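Local coordinates for protein ABC sugar (Ribose) transporter, periplasmic substrate-binding subunit (Rhodobacter sphaeroides, PDB 3L49) that probably binds a sugar in the periplasm as the soluble binding component of an ABC transporter of the ribose type, at residues A[53-58]-A[76-81]; A[103-108]-A[249-254]; A[245-250]-A[273-278]. All coordinates share one frame; numbering follows the deposited sequence.

Contact 1 (53-58 with 76-81) is a surface contact between two neighbouring helices of one lobe, about 23 Å from contact 2 and 28 Å from contact 3, centre to centre. Contacts 2 and 3 belong together: their centres lie about 6 Å apart, both draw on helix 248-263, and the strands they use, 101-105 and 271-280, are neighbours in the sheet at the lobe-to-lobe crossing. Contact 2 is buried and packs a strand on the helix by aliphatic groups set largely against backbone carbonyls and a hydroxyl, whereas contact 3 is partly buried and alone has hydrogen bonds between its segments. Contact 1 pairs aliphatic packing with an amide and indole at the solvent side.

Contact 1: A[53-58]-A[76-81]; sequences QIQTLI and NPWLQK
Hydrocarbon packing joins I54 and I58 on helix 47-60 to W78 and K81 on helix 72-84. The two segments run almost parallel, 4° between their axes, but those axes stay 10.4 Å apart, so side chains must span the distance. CG2 of I54, held anti to the backbone N (chi1 -71° for the CG1 branch), reaches CB of W78 at 4.2 Å rather than its ring. One turn on, I58 extends its CG1 branch and sets CD1 4.1 Å from CB of K81. Both isoleucines also pack on I82 of the partner helix.

The second kind of contact is amide against indole. Q55 stretches its chain beyond CG until NE2 lies 3.2 Å from CH2 of W78, at the six-membered end of the ring. The amide plane stands 76° from the indole plane, and CG of Q55 adds a contact of 3.8 Å to CZ3 of W78. Within its own helix W78 has a further neighbour: NZ of K81 is 4.0 Å above one ring face, offset toward the rim.

These helices follow strands 37-42 and 64-68 of the periplasmic binding protein fold, successive in the chain but separated in the sheet by strand 7-12. No hydrogen bond links the two segments, which implies a contact resting on dispersion and shape, with polar ends round the tryptophan at the exposed side.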
loop_
_atom_site.group_PDB
_atom_site.type_symbol
_atom_site.label_atom_id
_atom_site.label_comp_id
_atom_site.label_asym_id
_atom_site.label_seq_id
_atom_site.Cartn_x
_atom_site.Cartn_y
_atom_site.Cartn_z
ATOM N N GLN A 53 -13.642 13.764 9.652
ATOM C CA GLN A 53 -12.582 13.537 10.633
ATOM C C GLN A 53 -11.445 14.547 10.505
ATOM O O GLN A 53 -10.856 14.951 11.507
ATOM C CB GLN A 53 -12.074 12.109 10.551
ATOM C CG GLN A 53 -12.889 11.166 11.398
ATOM C CD GLN A 53 -12.635 9.723 11.073
ATOM O OE1 GLN A 53 -11.999 9.403 10.073
ATOM N NE2 GLN A 53 -13.144 8.834 11.915
ATOM N N ILE A 54 -11.161 14.968 9.275
ATOM C CA ILE A 54 -10.251 16.084 9.024
ATOM C C ILE A 54 -10.818 17.410 9.589
ATOM O O ILE A 54 -10.108 18.143 10.299
ATOM C CB ILE A 54 -9.888 16.185 7.509
ATOM C CG1 ILE A 54 -8.979 15.016 7.099
ATOM C CG2 ILE A 54 -9.216 17.513 7.187
ATOM C CD1 ILE A 54 -8.853 14.808 5.596
ATOM N N GLN A 55 -12.100 17.680 9.291
ATOM C CA GLN A 55 -12.826 18.868 9.774
ATOM C C GLN A 55 -12.738 19.000 11.283
ATOM O O GLN A 55 -12.460 20.083 11.803
ATOM C CB GLN A 55 -14.301 18.812 9.377
ATOM C CG GLN A 55 -14.574 18.927 7.886
ATOM C CD GLN A 55 -16.035 18.711 7.534
ATOM O OE1 GLN A 55 -16.784 18.075 8.274
ATOM N NE2 GLN A 55 -16.447 19.238 6.394
ATOM N N THR A 56 -12.990 17.884 11.963
ATOM C CA THR A 56 -12.804 17.734 13.405
ATOM C C THR A 56 -11.415 18.166 13.866
ATOM O O THR A 56 -11.283 18.993 14.780
ATOM C CB THR A 56 -12.989 16.264 13.794
ATOM O OG1 THR A 56 -14.290 15.831 13.386
ATOM C CG2 THR A 56 -12.818 16.068 15.291
ATOM N N LEU A 57 -10.393 17.607 13.214
ATOM C CA LEU A 57 -8.998 17.875 13.550
ATOM C C LEU A 57 -8.632 19.334 13.355
ATOM O O LEU A 57 -7.986 19.918 14.228
ATOM C CB LEU A 57 -8.053 16.974 12.751
ATOM C CG LEU A 57 -7.962 15.496 13.144
ATOM C CD1 LEU A 57 -7.097 14.713 12.147
ATOM C CD2 LEU A 57 -7.451 15.308 14.575
ATOM N N ILE A 58 -9.062 19.913 12.228
ATOM C CA ILE A 58 -8.857 21.341 11.944
ATOM C C ILE A 58 -9.433 22.205 13.067
ATOM O O ILE A 58 -8.750 23.090 13.600
ATOM C CB ILE A 58 -9.478 21.763 10.580
ATOM C CG1 ILE A 58 -8.725 21.103 9.423
ATOM C CG2 ILE A 58 -9.477 23.302 10.415
ATOM C CD1 ILE A 58 -9.404 21.245 8.081
ATOM N N ASN A 76 -7.556 16.225 -1.447
ATOM C CA ASN A 76 -6.887 17.486 -1.849
ATOM C C ASN A 76 -7.450 18.817 -1.303
ATOM O O ASN A 76 -6.695 19.567 -0.664
ATOM C CB ASN A 76 -6.684 17.565 -3.372
ATOM C CG ASN A 76 -5.406 16.900 -3.828
ATOM O OD1 ASN A 76 -4.367 16.993 -3.168
ATOM N ND2 ASN A 76 -5.471 16.231 -4.978
ATOM N N PRO A 77 -8.768 19.102 -1.515
ATOM C CA PRO A 77 -9.294 20.379 -0.992
ATOM C C PRO A 77 -9.280 20.468 0.532
ATOM O O PRO A 77 -9.223 21.566 1.080
ATOM C CB PRO A 77 -10.746 20.403 -1.488
ATOM C CG PRO A 77 -10.811 19.387 -2.583
ATOM C CD PRO A 77 -9.832 18.336 -2.206
ATOM N N TRP A 78 -9.325 19.317 1.200
ATOM C CA TRP A 78 -9.332 19.276 2.664
ATOM C C TRP A 78 -7.927 19.379 3.226
ATOM O O TRP A 78 -7.722 19.967 4.290
ATOM C CB TRP A 78 -10.095 18.040 3.163
ATOM C CG TRP A 78 -11.523 18.131 2.729
ATOM C CD1 TRP A 78 -12.111 17.470 1.686
ATOM C CD2 TRP A 78 -12.528 19.005 3.269
ATOM N NE1 TRP A 78 -13.424 17.856 1.563
ATOM C CE2 TRP A 78 -13.704 18.801 2.519
ATOM C CE3 TRP A 78 -12.549 19.931 4.325
ATOM C CZ2 TRP A 78 -14.897 19.481 2.797
ATOM C CZ3 TRP A 78 -13.731 20.612 4.594
ATOM C CH2 TRP A 78 -14.887 20.382 3.831
ATOM N N LEU A 79 -6.970 18.827 2.482
ATOM C CA LEU A 79 -5.550 18.985 2.765
ATOM C C LEU A 79 -5.137 20.449 2.612
ATOM O O LEU A 79 -4.354 20.968 3.414
ATOM C CB LEU A 79 -4.722 18.095 1.836
ATOM C CG LEU A 79 -4.911 16.576 1.926
ATOM C CD1 LEU A 79 -4.069 15.873 0.880
ATOM C CD2 LEU A 79 -4.597 16.020 3.318
ATOM N N GLN A 80 -5.682 21.100 1.586
ATOM C CA GLN A 80 -5.528 22.538 1.371
ATOM C C GLN A 80 -6.030 23.362 2.563
ATOM O O GLN A 80 -5.377 24.320 2.975
ATOM C CB GLN A 80 -6.254 22.953 0.085
ATOM C CG GLN A 80 -6.208 24.446 -0.231
ATOM C CD GLN A 80 -4.819 24.912 -0.611
ATOM O OE1 GLN A 80 -4.347 24.650 -1.719
ATOM N NE2 GLN A 80 -4.152 25.607 0.308
ATOM N N LYS A 81 -7.179 22.973 3.119
ATOM C CA LYS A 81 -7.750 23.647 4.292
ATOM C C LYS A 81 -6.952 23.447 5.591
ATOM O O LYS A 81 -6.973 24.330 6.458
ATOM C CB LYS A 81 -9.226 23.284 4.477
ATOM C CG LYS A 81 -10.172 24.100 3.591
ATOM C CD LYS A 81 -11.453 23.336 3.273
ATOM C CE LYS A 81 -12.267 24.036 2.185
ATOM N NZ LYS A 81 -13.088 23.076 1.379
#

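Contact 2: A[103-108]-A[249-254]; sequences TTSNNY and SEIGKL
T103 meets segment 249-254 with its methyl group, while its OG1 bonds N101 and, further along the same helix, N258. CG2 is anti to the backbone N (chi1 -57° for OG1), which brings it 3.3 Å from the backbone O of I251 and 3.7 Å from CB of L254. The side chains of T103 and L254 cross at about a right angle, the methyl meeting the leucine at the base of its chain.

I251 lies along the strand with its two branches divided. CG2 faces T103, 4.2 Å from that residue's CG2, while the other branch runs on toward S105: CG1 passes 3.6 Å from the backbone O of T104, and CD1 ends 3.5 Å from OG of S105.

Strand 101-105 and the helix run in nearly opposite directions, 155° apart, with axes 7.6 Å from each other. This is helix-on-sheet packing in the alpha/beta lobe of a type I periplasmic binding protein, beside the crossing where the chain passes to the other lobe. The helix comes back from much later in the sequence to cover a strand of the first half.

T104 points away from the helix, and its OG1 bonds to D93. The hydroxyl of S105 pairs with Q246 OE1 as well as touching the methyl of I251, whose side chain lies about 7 Å from a bound molecule of unknown identity.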
loop_
_atom_site.group_PDB
_atom_site.type_symbol
_atom_site.label_atom_id
_atom_site.label_comp_id
_atom_site.label_asym_id
_atom_site.label_seq_id
_atom_site.Cartn_x
_atom_site.Cartn_y
_atom_site.Cartn_z
ATOM N N THR A 103 6.471 10.109 4.940
ATOM C CA THR A 103 7.176 8.890 5.335
ATOM C C THR A 103 6.522 7.688 4.646
ATOM O O THR A 103 5.308 7.571 4.633
ATOM C CB THR A 103 7.220 8.716 6.875
ATOM O OG1 THR A 103 7.831 9.873 7.464
ATOM C CG2 THR A 103 8.035 7.486 7.263
ATOM N N THR A 104 7.338 6.807 4.071
ATOM C CA THR A 104 6.856 5.784 3.139
ATOM C C THR A 104 7.953 4.741 2.885
ATOM O O THR A 104 8.889 4.645 3.656
ATOM C CB THR A 104 6.368 6.447 1.806
ATOM O OG1 THR A 104 5.802 5.466 0.925
ATOM C CG2 THR A 104 7.505 7.215 1.104
ATOM N N SER A 105 7.814 3.956 1.816
ATOM C CA SER A 105 8.868 3.075 1.324
ATOM C C SER A 105 9.283 3.536 -0.062
ATOM O O SER A 105 8.665 4.444 -0.627
ATOM C CB SER A 105 8.371 1.636 1.247
ATOM O OG SER A 105 8.147 1.108 2.537
ATOM N N ASN A 106 10.325 2.918 -0.614
ATOM C CA ASN A 106 10.748 3.244 -1.968
ATOM C C ASN A 106 9.924 2.437 -2.950
ATOM O O ASN A 106 10.295 1.333 -3.349
ATOM C CB ASN A 106 12.243 3.003 -2.171
ATOM C CG ASN A 106 12.761 3.590 -3.481
ATOM O OD1 ASN A 106 11.987 3.938 -4.376
ATOM N ND2 ASN A 106 14.081 3.701 -3.597
ATOM N N ASN A 107 8.810 3.023 -3.360
ATOM C CA ASN A 107 7.823 2.316 -4.167
ATOM C C ASN A 107 8.230 2.205 -5.618
ATOM O O ASN A 107 7.688 1.383 -6.362
ATOM C CB ASN A 107 6.446 2.949 -3.985
ATOM C CG ASN A 107 5.854 2.603 -2.644
ATOM O OD1 ASN A 107 5.451 1.463 -2.424
ATOM N ND2 ASN A 107 5.838 3.564 -1.717
ATOM N N TYR A 108 9.222 3.020 -5.977
ATOM C CA TYR A 108 9.847 3.033 -7.294
ATOM C C TYR A 108 10.714 1.796 -7.506
ATOM O O TYR A 108 10.612 1.144 -8.540
ATOM C CB TYR A 108 10.704 4.289 -7.443
ATOM C CG TYR A 108 9.948 5.591 -7.293
ATOM C CD1 TYR A 108 9.831 6.218 -6.049
ATOM C CD2 TYR A 108 9.359 6.200 -8.395
ATOM C CE1 TYR A 108 9.143 7.412 -5.914
ATOM C CE2 TYR A 108 8.671 7.384 -8.266
ATOM C CZ TYR A 108 8.568 7.990 -7.031
ATOM O OH TYR A 108 7.884 9.185 -6.922
ATOM N N SER A 249 5.219 -0.671 10.794
ATOM C CA SER A 249 5.564 -0.243 12.149
ATOM C C SER A 249 6.728 0.749 12.181
ATOM O O SER A 249 6.729 1.678 13.000
ATOM C CB SER A 249 5.846 -1.440 13.053
ATOM O OG SER A 249 4.643 -2.125 13.348
ATOM N N GLU A 250 7.700 0.571 11.286
ATOM C CA GLU A 250 8.780 1.549 11.148
ATOM C C GLU A 250 8.319 2.854 10.535
ATOM O O GLU A 250 8.685 3.921 11.029
ATOM C CB GLU A 250 9.950 0.997 10.347
ATOM C CG GLU A 250 10.999 0.371 11.211
ATOM C CD GLU A 250 11.725 1.360 12.110
ATOM O OE1 GLU A 250 11.826 1.078 13.327
ATOM O OE2 GLU A 250 12.203 2.404 11.607
ATOM N N ILE A 251 7.525 2.750 9.465
ATOM C CA ILE A 251 6.964 3.909 8.763
ATOM C C ILE A 251 6.193 4.828 9.726
ATOM O O ILE A 251 6.443 6.033 9.764
ATOM C CB ILE A 251 6.102 3.466 7.535
ATOM C CG1 ILE A 251 7.007 3.147 6.340
ATOM C CG2 ILE A 251 5.113 4.530 7.134
ATOM C CD1 ILE A 251 6.542 1.964 5.474
ATOM N N GLY A 252 5.296 4.249 10.526
ATOM C CA GLY A 252 4.526 5.010 11.498
ATOM C C GLY A 252 5.395 5.711 12.527
ATOM O O GLY A 252 5.194 6.894 12.813
ATOM N N LYS A 253 6.368 4.971 13.056
ATOM C CA LYS A 253 7.345 5.478 14.023
ATOM C C LYS A 253 8.139 6.655 13.475
ATOM O O LYS A 253 8.328 7.651 14.169
ATOM C CB LYS A 253 8.322 4.377 14.402
ATOM C CG LYS A 253 8.705 4.390 15.855
ATOM C CD LYS A 253 9.961 3.587 16.116
ATOM C CE LYS A 253 9.991 3.094 17.558
ATOM N NZ LYS A 253 11.244 3.485 18.256
ATOM N N LEU A 254 8.582 6.532 12.223
ATOM C CA LEU A 254 9.458 7.522 11.588
ATOM C C LEU A 254 8.731 8.818 11.247
ATOM O O LEU A 254 9.320 9.900 11.312
ATOM C CB LEU A 254 10.090 6.939 10.319
ATOM C CG LEU A 254 11.234 5.926 10.414
ATOM C CD1 LEU A 254 11.365 5.157 9.102
ATOM C CD2 LEU A 254 12.543 6.616 10.788
#

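Contact 3: A[245-250]-A[273-278]; sequences AQQPSE and FAPAVL
Here two of the chain segments that pass between the lobes run side by side: the chain leaving strand 240-245 for helix 248-263 and the broken strand 271-280, a lobe-to-lobe connection of the kind found in periplasmic binding proteins of this family. A245 and V277 form an antiparallel hydrogen-bonded pair. The N of A245 gives a bond of 2.7 Å to the O of V277, and the N of V277 answers with one of 3.1 Å to the O of A245; the shorter bond is the more bent at its hydrogen, 140° against 158°. The O of A245 thus takes one hydrogen bond, from V277 N, and a weaker CA-H...O contact from A276, with 3.3 Å to its CA and 3.4 Å to its CB.

Beyond this pair side chains take over. Q247 points toward segment 273-278 with CG anti to its carbonyl carbon (chi1 -60°) and the chain extended, which lays the amide obliquely along the ring of P275. Its OE1 is 3.4 Å from CD of P275, and NE2 sits 3.6 Å from CB of the same ring. NE2 also comes within 3.2 Å of the O of P275, but at an angle too poor for a hydrogen bond. Replacing Q247 with an alanine would probably leave one side of the P275 ring without this amide cover and open a gap between the two segments. Further along, CB of E250 meets CB of A274 at 4.3 Å.

Q246 points away from that segment; besides its tie to S105, its NE2 bonds to a bound molecule of unknown identity. The chemistry therefore changes along the contact: two backbone bonds fix the register at A245 and V277, and from Q247 on toward the helix only van der Waals contacts join the two segments.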
loop_
_atom_site.group_PDB
_atom_site.type_symbol
_atom_site.label_atom_id
_atom_site.label_comp_id
_atom_site.label_asym_id
_atom_site.label_seq_id
_atom_site.Cartn_x
_atom_site.Cartn_y
_atom_site.Cartn_z
ATOM N N ALA A 245 8.139 -7.033 0.966
ATOM C CA ALA A 245 7.820 -6.915 2.385
ATOM C C ALA A 245 8.250 -5.584 2.988
ATOM O O ALA A 245 9.445 -5.310 3.104
ATOM C CB ALA A 245 8.424 -8.054 3.150
ATOM N N GLN A 246 7.265 -4.782 3.400
ATOM C CA GLN A 246 7.489 -3.453 3.961
ATOM C C GLN A 246 7.546 -3.461 5.486
ATOM O O GLN A 246 7.260 -4.468 6.118
ATOM C CB GLN A 246 6.358 -2.518 3.546
ATOM C CG GLN A 246 6.215 -2.263 2.059
ATOM C CD GLN A 246 5.142 -1.241 1.800
ATOM O OE1 GLN A 246 5.416 -0.044 1.722
ATOM N NE2 GLN A 246 3.898 -1.697 1.725
ATOM N N GLN A 247 7.887 -2.316 6.076
ATOM C CA GLN A 247 7.870 -2.166 7.533
ATOM C C GLN A 247 6.905 -1.066 8.009
ATOM O O GLN A 247 7.359 0.035 8.355
ATOM C CB GLN A 247 9.284 -1.881 8.047
ATOM C CG GLN A 247 10.306 -2.967 7.745
ATOM C CD GLN A 247 11.730 -2.447 7.736
ATOM O OE1 GLN A 247 12.055 -1.468 8.409
ATOM N NE2 GLN A 247 12.595 -3.109 6.978
ATOM N N PRO A 248 5.574 -1.346 8.015
ATOM C CA PRO A 248 4.587 -0.343 8.454
ATOM C C PRO A 248 4.808 0.195 9.869
ATOM O O PRO A 248 4.623 1.391 10.095
ATOM C CB PRO A 248 3.251 -1.091 8.363
ATOM C CG PRO A 248 3.609 -2.533 8.312
ATOM C CD PRO A 248 4.896 -2.575 7.566
ATOM N N SER A 249 5.219 -0.671 10.794
ATOM C CA SER A 249 5.564 -0.243 12.149
ATOM C C SER A 249 6.728 0.749 12.181
ATOM O O SER A 249 6.729 1.678 13.000
ATOM C CB SER A 249 5.846 -1.440 13.053
ATOM O OG SER A 249 4.643 -2.125 13.348
ATOM N N GLU A 250 7.700 0.571 11.286
ATOM C CA GLU A 250 8.780 1.549 11.148
ATOM C C GLU A 250 8.319 2.854 10.535
ATOM O O GLU A 250 8.685 3.921 11.029
ATOM C CB GLU A 250 9.950 0.997 10.347
ATOM C CG GLU A 250 10.999 0.371 11.211
ATOM C CD GLU A 250 11.725 1.360 12.110
ATOM O OE1 GLU A 250 11.826 1.078 13.327
ATOM O OE2 GLU A 250 12.203 2.404 11.607
ATOM N N PHE A 273 12.195 7.194 3.624
ATOM C CA PHE A 273 11.931 5.795 3.299
ATOM C C PHE A 273 12.270 4.871 4.473
ATOM O O PHE A 273 13.289 5.053 5.135
ATOM C CB PHE A 273 12.738 5.335 2.079
ATOM C CG PHE A 273 12.376 6.027 0.798
ATOM C CD1 PHE A 273 13.342 6.218 -0.184
ATOM C CD2 PHE A 273 11.085 6.488 0.563
ATOM C CE1 PHE A 273 13.025 6.849 -1.387
ATOM C CE2 PHE A 273 10.761 7.123 -0.630
ATOM C CZ PHE A 273 11.731 7.302 -1.609
ATOM N N ALA A 274 11.406 3.892 4.732
ATOM C CA ALA A 274 11.778 2.710 5.515
ATOM C C ALA A 274 12.286 1.683 4.505
ATOM O O ALA A 274 11.966 1.795 3.326
ATOM C CB ALA A 274 10.585 2.169 6.289
ATOM N N PRO A 275 13.126 0.721 4.944
ATOM C CA PRO A 275 13.552 -0.337 4.025
ATOM C C PRO A 275 12.443 -1.334 3.703
ATOM O O PRO A 275 11.509 -1.509 4.485
ATOM C CB PRO A 275 14.660 -1.059 4.803
ATOM C CG PRO A 275 15.023 -0.143 5.928
ATOM C CD PRO A 275 13.774 0.581 6.262
ATOM N N ALA A 276 12.560 -1.970 2.547
ATOM C CA ALA A 276 11.709 -3.083 2.178
ATOM C C ALA A 276 12.554 -4.117 1.455
ATOM O O ALA A 276 13.558 -3.776 0.835
ATOM C CB ALA A 276 10.585 -2.616 1.303
ATOM N N VAL A 277 12.164 -5.382 1.551
ATOM C CA VAL A 277 12.883 -6.462 0.870
ATOM C C VAL A 277 11.931 -7.125 -0.119
ATOM O O VAL A 277 10.722 -7.103 0.088
ATOM C CB VAL A 277 13.394 -7.553 1.854
ATOM C CG1 VAL A 277 14.642 -8.244 1.298
ATOM C CG2 VAL A 277 13.689 -6.972 3.230
ATOM N N LEU A 278 12.483 -7.698 -1.188
ATOM C CA LEU A 278 11.759 -8.643 -2.028
ATOM C C LEU A 278 11.970 -10.059 -1.487
ATOM O O LEU A 278 13.097 -10.466 -1.213
ATOM C CB LEU A 278 12.219 -8.547 -3.486
ATOM C CG LEU A 278 11.400 -9.320 -4.519
ATOM C CD1 LEU A 278 10.116 -8.587 -4.826
ATOM C CD2 LEU A 278 12.204 -9.519 -5.795
#